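Local coordinates for protein endo-1,4-beta-xylanase D (Paenibacillus polymyxa, PDB 1W0N) that probably binds xylan in a calcium-dependent way through this non-catalytic carbohydrate-binding module, helping a xylan-degrading enzyme to its substrate, at residues N19-G24 with A43-Y48; S49-N54 with T104-I109. All blocks are in the same frame, centred on the assembly; numbering follows the deposited sequence.

Contact 1 (N19-G24 with A43-Y48); sequences NMKIGG and ADYVSY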
ATOM      1  N   ASN A  19      -2.722  -5.480  10.033  1.00  7.28           N
ATOM      2  CA  ASN A  19      -4.078  -5.906  10.347  1.00  7.86           C
ATOM      3  C   ASN A  19      -4.908  -6.272   9.117  1.00  7.79           C
ATOM      4  O   ASN A  19      -6.084  -6.625   9.241  1.00  9.96           O
ATOM      5  CB  ASN A  19      -4.791  -4.830  11.163  1.00  8.83           C
ATOM      6  CG  ASN A  19      -4.171  -4.644  12.523  1.00  9.73           C
ATOM      7  OD1 ASN A  19      -3.568  -5.578  13.077  1.00 12.70           O
ATOM      8  ND2 ASN A  19      -4.325  -3.463  13.085  1.00 10.82           N
ATOM      9  N   MET A  20      -4.307  -6.205   7.939  1.00  6.64           N
ATOM     10  CA  MET A  20      -4.980  -6.526   6.685  1.00  6.69           C
ATOM     11  C   MET A  20      -4.831  -8.004   6.357  1.00  6.52           C
ATOM     12  O   MET A  20      -4.052  -8.729   6.977  1.00  7.60           O
ATOM     13  CB  MET A  20      -4.375  -5.675   5.555  1.00  6.55           C
ATOM     14  CG  MET A  20      -4.569  -4.190   5.753  1.00  6.71           C
ATOM     15  SD  MET A  20      -3.811  -3.317   4.379  1.00  6.94           S
ATOM     16  CE  MET A  20      -3.963  -1.618   4.941  1.00  7.33           C
ATOM     17  N   LYS A  21      -5.572  -8.454   5.348  1.00  6.55           N
ATOM     18  CA  LYS A  21      -5.348  -9.767   4.777  1.00  6.70           C
ATOM     19  C   LYS A  21      -4.015  -9.735   4.018  1.00  6.62           C
ATOM     20  O   LYS A  21      -3.745  -8.777   3.292  1.00  7.91           O
ATOM     21  CB  LYS A  21      -6.476 -10.146   3.826  1.00  8.20           C
ATOM     22  CG  LYS A  21      -6.388 -11.521   3.285  1.00 11.74           C
ATOM     23  CD  LYS A  21      -7.567 -11.842   2.394  1.00 17.33           C
ATOM     24  CE  LYS A  21      -7.461 -13.183   1.732  1.00 22.60           C
ATOM     25  NZ  LYS A  21      -7.185 -14.227   2.733  1.00 30.44           N
ATOM     26  N   ILE A  22      -3.189 -10.754   4.224  1.00  6.81           N
ATOM     27  CA  ILE A  22      -1.870 -10.857   3.612  1.00  7.23           C
ATOM     28  C   ILE A  22      -1.909 -12.041   2.694  1.00  8.27           C
ATOM     29  O   ILE A  22      -2.257 -13.150   3.122  1.00 10.52           O
ATOM     30  CB  ILE A  22      -0.790 -11.029   4.685  1.00  7.93           C
ATOM     31  CG1 ILE A  22      -0.795  -9.886   5.684  1.00  8.42           C
ATOM     32  CG2 ILE A  22       0.576 -11.175   4.025  1.00  9.73           C
ATOM     33  CD1 ILE A  22       0.057 -10.094   6.896  1.00 10.65           C
ATOM     34  N   GLY A  23      -1.533 -11.870   1.432  1.00  8.64           N
ATOM     35  CA  GLY A  23      -1.510 -12.961   0.501  1.00 10.66           C
ATOM     36  C   GLY A  23      -0.301 -12.950  -0.389  1.00  8.00           C
ATOM     37  O   GLY A  23       0.482 -12.007  -0.395  1.00  7.63           O
ATOM     38  N   GLY A  24      -0.170 -14.022  -1.144  1.00  9.29           N
ATOM     39  CA  GLY A  24       0.951 -14.242  -2.043  1.00  9.44           C
ATOM     40  C   GLY A  24       1.953 -15.236  -1.494  1.00  8.41           C
ATOM     41  O   GLY A  24       1.899 -15.682  -0.342  1.00 10.49           O
ATOM     42  N   ALA A  43       2.439 -11.360  -7.001  1.00 13.58           N
ATOM     43  CA  ALA A  43       1.329 -12.020  -6.352  1.00 12.60           C
ATOM     44  C   ALA A  43       1.257 -11.722  -4.875  1.00  9.75           C
ATOM     45  O   ALA A  43       0.263 -12.044  -4.246  1.00 10.56           O
ATOM     46  CB  ALA A  43       1.327 -13.504  -6.576  1.00 14.99           C
ATOM     47  N   ASP A  44       2.278 -11.035  -4.273  1.00  7.50           N
ATOM     48  CA  ASP A  44       2.158 -10.581  -2.908  1.00  6.59           C
ATOM     49  C   ASP A  44       1.174  -9.428  -2.808  1.00  6.82           C
ATOM     50  O   ASP A  44       1.123  -8.571  -3.693  1.00  7.89           O
ATOM     51  CB  ASP A  44       3.524 -10.121  -2.367  1.00  5.91           C
ATOM     52  CG  ASP A  44       4.483 -11.271  -2.087  1.00  5.43           C
ATOM     53  OD1 ASP A  44       4.025 -12.444  -1.964  1.00  6.56           O
ATOM     54  OD2 ASP A  44       5.702 -10.985  -1.959  1.00  5.64           O
ATOM     55  N   TYR A  45       0.404  -9.366  -1.740  1.00  6.62           N
ATOM     56  CA  TYR A  45      -0.493  -8.225  -1.532  1.00  6.92           C
ATOM     57  C   TYR A  45      -0.901  -8.136  -0.080  1.00  6.22           C
ATOM     58  O   TYR A  45      -0.810  -9.102   0.676  1.00  6.66           O
ATOM     59  CB  TYR A  45      -1.767  -8.345  -2.421  1.00  8.96           C
ATOM     60  CG  TYR A  45      -2.671  -9.508  -2.053  1.00  9.50           C
ATOM     61  CD1 TYR A  45      -2.511 -10.760  -2.614  1.00 11.60           C
ATOM     62  CD2 TYR A  45      -3.674  -9.331  -1.117  1.00 10.97           C
ATOM     63  CE1 TYR A  45      -3.348 -11.823  -2.264  1.00 13.33           C
ATOM     64  CE2 TYR A  45      -4.501 -10.378  -0.747  1.00 12.95           C
ATOM     65  CZ  TYR A  45      -4.369 -11.633  -1.326  1.00 13.69           C
ATOM     66  OH  TYR A  45      -5.176 -12.655  -0.984  1.00 16.63           O
ATOM     67  N   VAL A  46      -1.410  -6.937   0.284  1.00  5.90           N
ATOM     68  CA  VAL A  46      -2.265  -6.783   1.452  1.00  5.89           C
ATOM     69  C   VAL A  46      -3.583  -6.187   0.997  1.00  5.79           C
ATOM     70  O   VAL A  46      -3.615  -5.378   0.056  1.00  6.76           O
ATOM     71  CB  VAL A  46      -1.658  -5.896   2.575  1.00  6.16           C
ATOM     72  CG1 VAL A  46      -0.476  -6.607   3.210  1.00  6.97           C
ATOM     73  CG2 VAL A  46      -1.250  -4.523   2.069  1.00  6.58           C
ATOM     74  N   SER A  47      -4.679  -6.571   1.647  1.00  6.03           N
ATOM     75  CA  SER A  47      -5.976  -6.045   1.265  1.00  6.57           C
ATOM     76  C   SER A  47      -6.948  -6.035   2.420  1.00  6.39           C
ATOM     77  O   SER A  47      -6.820  -6.796   3.379  1.00  7.12           O
ATOM     78  CB  SER A  47      -6.574  -6.825   0.113  1.00  7.89           C
ATOM     79  OG  SER A  47      -6.892  -8.137   0.498  1.00 10.00           O
ATOM     80  N   TYR A  48      -7.961  -5.176   2.310  1.00  6.60           N
ATOM     81  CA  TYR A  48      -9.075  -5.180   3.241  1.00  6.96           C
ATOM     82  C   TYR A  48     -10.231  -4.453   2.561  1.00  6.88           C
ATOM     83  O   TYR A  48     -10.068  -3.812   1.530  1.00  8.10           O
ATOM     84  CB  TYR A  48      -8.701  -4.529   4.591  1.00  7.42           C
ATOM     85  CG  TYR A  48      -8.687  -3.042   4.568  1.00  7.29           C
ATOM     86  CD1 TYR A  48      -7.646  -2.322   3.989  1.00  7.66           C
ATOM     87  CD2 TYR A  48      -9.779  -2.335   5.070  1.00  7.99           C
ATOM     88  CE1 TYR A  48      -7.702  -0.933   3.924  1.00  7.73           C
ATOM     89  CE2 TYR A  48      -9.837  -0.959   5.012  1.00  8.11           C
ATOM     90  CZ  TYR A  48      -8.800  -0.250   4.427  1.00  7.68           C
ATOM     91  OH  TYR A  48      -8.820   1.110   4.348  1.00  8.67           O
TER

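Contact 2 (S49-N54 with T104-I109); sequences SQYFAN and TGDQEI. With SO4 (sulfate ion), chain D.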
ATOM      1  N   SER A  49     -11.431  -4.560   3.151  1.00  7.39           N
ATOM      2  CA  SER A  49     -12.603  -3.903   2.615  1.00  8.07           C
ATOM      3  C   SER A  49     -12.887  -2.619   3.368  1.00  7.35           C
ATOM      4  O   SER A  49     -12.980  -2.620   4.593  1.00  8.27           O
ATOM      5  CB  SER A  49     -13.819  -4.827   2.725  1.00  9.42           C
ATOM      6  OG  SER A  49     -13.656  -5.937   1.913  1.00 21.52           O
ATOM      7  N   GLN A  50     -13.038  -1.519   2.613  1.00  7.12           N
ATOM      8  CA  GLN A  50     -13.303  -0.201   3.154  1.00  7.20           C
ATOM      9  C   GLN A  50     -14.641   0.310   2.649  1.00  7.11           C
ATOM     10  O   GLN A  50     -14.878   0.336   1.444  1.00  7.97           O
ATOM     11  CB  GLN A  50     -12.195   0.757   2.721  1.00  7.59           C
ATOM     12  CG  GLN A  50     -12.356   2.213   3.159  1.00  8.29           C
ATOM     13  CD  GLN A  50     -12.274   2.370   4.674  1.00  8.66           C
ATOM     14  OE1 GLN A  50     -11.254   1.998   5.288  1.00  9.64           O
ATOM     15  NE2 GLN A  50     -13.297   2.948   5.266  1.00  9.84           N
ATOM     16  N   TYR A  51     -15.484   0.818   3.564  1.00  7.33           N
ATOM     17  CA  TYR A  51     -16.706   1.499   3.170  1.00  7.29           C
ATOM     18  C   TYR A  51     -16.414   2.970   2.949  1.00  6.72           C
ATOM     19  O   TYR A  51     -15.792   3.625   3.792  1.00  7.97           O
ATOM     20  CB  TYR A  51     -17.781   1.345   4.259  1.00  8.04           C
ATOM     21  CG  TYR A  51     -19.010   2.181   3.910  0.50 10.63           C
ATOM     22  CD1 TYR A  51     -19.953   1.815   2.972  0.50  7.09           C
ATOM     23  CD2 TYR A  51     -19.153   3.465   4.501  0.50  8.73           C
ATOM     24  CE1 TYR A  51     -20.994   2.641   2.620  0.50  7.75           C
ATOM     25  CE2 TYR A  51     -20.205   4.323   4.112  0.50  8.79           C
ATOM     26  CZ  TYR A  51     -21.118   3.918   3.179  0.50  7.64           C
ATOM     27  OH  TYR A  51     -22.135   4.725   2.785  0.50  8.24           O
ATOM     28  N   PHE A  52     -16.891   3.516   1.823  1.00  6.71           N
ATOM     29  CA  PHE A  52     -16.756   4.922   1.504  1.00  6.81           C
ATOM     30  C   PHE A  52     -18.114   5.591   1.321  1.00  6.63           C
ATOM     31  O   PHE A  52     -18.954   5.113   0.549  1.00  7.85           O
ATOM     32  CB  PHE A  52     -16.011   5.102   0.179  1.00  7.40           C
ATOM     33  CG  PHE A  52     -14.565   4.708   0.225  1.00  7.36           C
ATOM     34  CD1 PHE A  52     -13.652   5.401   1.001  1.00  7.81           C
ATOM     35  CD2 PHE A  52     -14.106   3.696  -0.612  1.00  8.36           C
ATOM     36  CE1 PHE A  52     -12.313   5.117   0.962  1.00  8.54           C
ATOM     37  CE2 PHE A  52     -12.749   3.397  -0.641  1.00  9.21           C
ATOM     38  CZ  PHE A  52     -11.856   4.092   0.133  1.00  9.03           C
ATOM     39  N   ALA A  53     -18.296   6.733   1.960  1.00  6.63           N
ATOM     40  CA  ALA A  53     -19.429   7.617   1.665  1.00  6.87           C
ATOM     41  C   ALA A  53     -19.103   8.603   0.538  1.00  6.67           C
ATOM     42  O   ALA A  53     -19.975   8.970  -0.243  1.00  8.93           O
ATOM     43  CB  ALA A  53     -19.842   8.393   2.905  1.00  8.62           C
ATOM     44  N   ASN A  54     -17.840   9.020   0.422  1.00  6.37           N
ATOM     45  CA  ASN A  54     -17.407  10.010  -0.551  1.00  6.13           C
ATOM     46  C   ASN A  54     -16.645   9.324  -1.669  1.00  5.70           C
ATOM     47  O   ASN A  54     -15.927   8.352  -1.452  1.00  6.46           O
ATOM     48  CB  ASN A  54     -16.476  11.017   0.096  1.00  7.13           C
ATOM     49  CG  ASN A  54     -16.486  12.371  -0.641  0.50  4.81           C
ATOM     50  OD1 ASN A  54     -16.021  12.457  -1.811  0.50  4.97           O
ATOM     51  ND2 ASN A  54     -16.959  13.409  -0.007  0.50  6.60           N
ATOM     52  N   THR A 104     -18.072   4.511  -4.474  1.00  9.17           N
ATOM     53  CA  THR A 104     -18.462   4.562  -3.091  1.00  8.40           C
ATOM     54  C   THR A 104     -19.002   3.202  -2.647  1.00  7.75           C
ATOM     55  O   THR A 104     -19.022   2.225  -3.433  1.00  8.83           O
ATOM     56  CB  THR A 104     -19.474   5.693  -2.845  1.00  9.15           C
ATOM     57  OG1 THR A 104     -20.662   5.407  -3.584  1.00 10.47           O
ATOM     58  CG2 THR A 104     -18.950   7.032  -3.265  1.00 11.51           C
ATOM     59  N   GLY A 105     -19.442   3.125  -1.405  1.00  7.84           N
ATOM     60  CA  GLY A 105     -19.863   1.866  -0.842  1.00  8.34           C
ATOM     61  C   GLY A 105     -18.669   1.005  -0.442  1.00  7.77           C
ATOM     62  O   GLY A 105     -17.582   1.542  -0.172  1.00  7.86           O
ATOM     63  N   ASP A 106     -18.874  -0.297  -0.376  1.00  8.45           N
ATOM     64  CA  ASP A 106     -17.834  -1.219   0.028  1.00  8.53           C
ATOM     65  C   ASP A 106     -16.872  -1.456  -1.121  1.00  8.29           C
ATOM     66  O   ASP A 106     -17.288  -1.893  -2.198  1.00 10.33           O
ATOM     67  CB  ASP A 106     -18.432  -2.548   0.476  1.00  9.10           C
ATOM     68  CG  ASP A 106     -19.313  -2.392   1.650  1.00 10.16           C
ATOM     69  OD1 ASP A 106     -18.824  -1.842   2.682  1.00 11.77           O
ATOM     70  OD2 ASP A 106     -20.529  -2.763   1.610  1.00 13.21           O
ATOM     71  N   GLN A 107     -15.586  -1.184  -0.876  1.00  7.47           N
ATOM     72  CA  GLN A 107     -14.575  -1.344  -1.914  1.00  7.63           C
ATOM     73  C   GLN A 107     -13.353  -2.043  -1.334  1.00  7.27           C
ATOM     74  O   GLN A 107     -12.867  -1.706  -0.262  1.00  8.09           O
ATOM     75  CB  GLN A 107     -14.154   0.015  -2.462  1.00  8.46           C
ATOM     76  CG  GLN A 107     -15.304   0.782  -3.126  1.00  9.80           C
ATOM     77  CD  GLN A 107     -15.914   0.055  -4.326  1.00 11.11           C
ATOM     78  OE1 GLN A 107     -15.237  -0.699  -5.003  1.00 14.09           O
ATOM     79  NE2 GLN A 107     -17.171   0.286  -4.572  1.00 11.88           N
ATOM     80  N   GLU A 108     -12.831  -3.003  -2.101  1.00  7.56           N
ATOM     81  CA  GLU A 108     -11.571  -3.611  -1.734  1.00  7.90           C
ATOM     82  C   GLU A 108     -10.452  -2.607  -1.910  1.00  7.29           C
ATOM     83  O   GLU A 108     -10.349  -1.942  -2.944  1.00  8.63           O
ATOM     84  CB  GLU A 108     -11.271  -4.812  -2.614  1.00  9.75           C
ATOM     85  CG  GLU A 108      -9.933  -5.476  -2.265  1.00 13.00           C
ATOM     86  CD  GLU A 108      -9.504  -6.442  -3.310  1.00 16.03           C
ATOM     87  OE1 GLU A 108      -9.130  -6.055  -4.495  1.00 21.44           O
ATOM     88  OE2 GLU A 108      -9.473  -7.636  -3.052  1.00 20.68           O
ATOM     89  N   ILE A 109      -9.593  -2.518  -0.883  1.00  6.62           N
ATOM     90  CA  ILE A 109      -8.358  -1.754  -0.932  1.00  6.42           C
ATOM     91  C   ILE A 109      -7.222  -2.755  -0.981  1.00  6.55           C
ATOM     92  O   ILE A 109      -7.163  -3.661  -0.133  1.00  7.78           O
ATOM     93  CB  ILE A 109      -8.212  -0.874   0.327  1.00  7.17           C
ATOM     94  CG1 ILE A 109      -9.465  -0.045   0.600  1.00  7.61           C
ATOM     95  CG2 ILE A 109      -6.961   0.001   0.230  1.00  8.75           C
ATOM     96  CD1 ILE A 109      -9.939   0.818  -0.537  1.00  8.55           C
TER
HETATM   97  S   SO4 D1134     -15.723   8.322   2.987  0.50  7.85           S
HETATM   98  O1  SO4 D1134     -15.937   9.368   3.868  0.50  9.14           O
HETATM   99  O2  SO4 D1134     -15.995   8.697   1.684  0.50 21.44           O
HETATM  100  O3  SO4 D1134     -14.376   7.771   3.216  0.50 22.42           O
HETATM  101  O4  SO4 D1134     -16.757   7.437   3.600  0.50 20.71           O

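Contact 1 (N19-G24 with A43-Y48)
M20 sends an extended side chain obliquely across V46 and Y48: SD lies 3.7 Å from V46 CG2, and CE packs 3.9 Å from Y48 CD1. The sulfur itself makes a Met-aromatic contact, SD standing 5.2 Å from the Y48 ring centroid and oblique to the ring. V15 and I127 also touch M20. K21 then pairs with S47, K21 N giving to S47 O at 2.9 Å and S47 N returning a bond to K21 O; K21 CE comes within 3.6 Å of Y45 OH. I22 lies beside V46, both pointing the same way and both touching V37. G23 N binds Y45 O almost straight (174°, 3.0 Å). Y45 CG stands between its backbone N and carbonyl carbon (chi1 66°), which brings the ring over G23 CA, a CH-pi contact 3.8 Å from the centroid, where a side chain would collide. An alanine at Y45 is likely to uncover G23 CA and take away the ring end that K21 CE meets. Near G24, D44 OD1 approaches G24 C while the carboxylate accepts from the backbone N atoms of Y26, Y40 and A41. Strand 21-23 thus forms the antiparallel edge of one sheet of the beta-sandwich typical of such binding modules.

Contact 2 (S49-N54 with T104-I109)
G105 N donates to F52 O over 2.8 Å, and F52 N answers to G105 O at 2.9 Å. One step on, Q50 and Q107 make the next hydrogen-bonded antiparallel pair: Q50 N points at Q107 O almost straight (177°, 2.9 Å), while Q107 N returns a bond to Q50 O. G105 has a positive phi just ahead of the corner that the chain turns at D106. Q107 ties that corner down from within its own segment, its NE2 reaching T104 O at 2.9 Å with the acceptor close to the amide plane.

Q50, F52, Q107 and I109 share the inward side of this sheet, in the beta-sandwich of a family 6-like binding module. Q50 CB presses on I109 CG1 at 3.5 Å, and its CG lies over one face of the F52 ring, offset toward the rim. A bend at chi2 (66°) then turns the Q50 amide alongside its own strand, where NE2 gives a nearly straight bond to Y51 O (3.0 Å) and OE1 meets Y48 OH; both ends of the amide are therefore engaged, which fixes its rotation. The F52 ring meets Q107 CG at its edge, the ring lying only 13° from the plane of the Q107 amide. F52 and I109 approach from opposite directions, I109 CD1 3.8 Å from F52 CE2. F129 stands edge-to-face to F52, and the rings of H57 and H102 meet it with their planes inclined to its own. A sulfate, probably from the crystallisation liquor, sits by the backbone N atoms of A53 and N54, but its separations are too short to be trusted and its contacts are doubtful.

Overall arrangement
Contacts 1 and 2 lie in series on one long strand, 45-52, which runs between its sheet neighbours 21-23 and 107-113: 21-23 lies along its first half, while 107-113 runs beside both halves. Their centres are about 17 Å apart, yet they join directly: Y48 O of contact 1 lies 2.8 Å from I109 N of contact 2, a probable hydrogen bond, and S47 CB packs 3.2 Å from I109 O. Contact 1 is the one near the metals, with the M20 side chain about 9 Å from the bound calcium ion and the D44 side chain about 7 Å from the bound magnesium ion. Contact 2 is a surface contact farther from the chain centre.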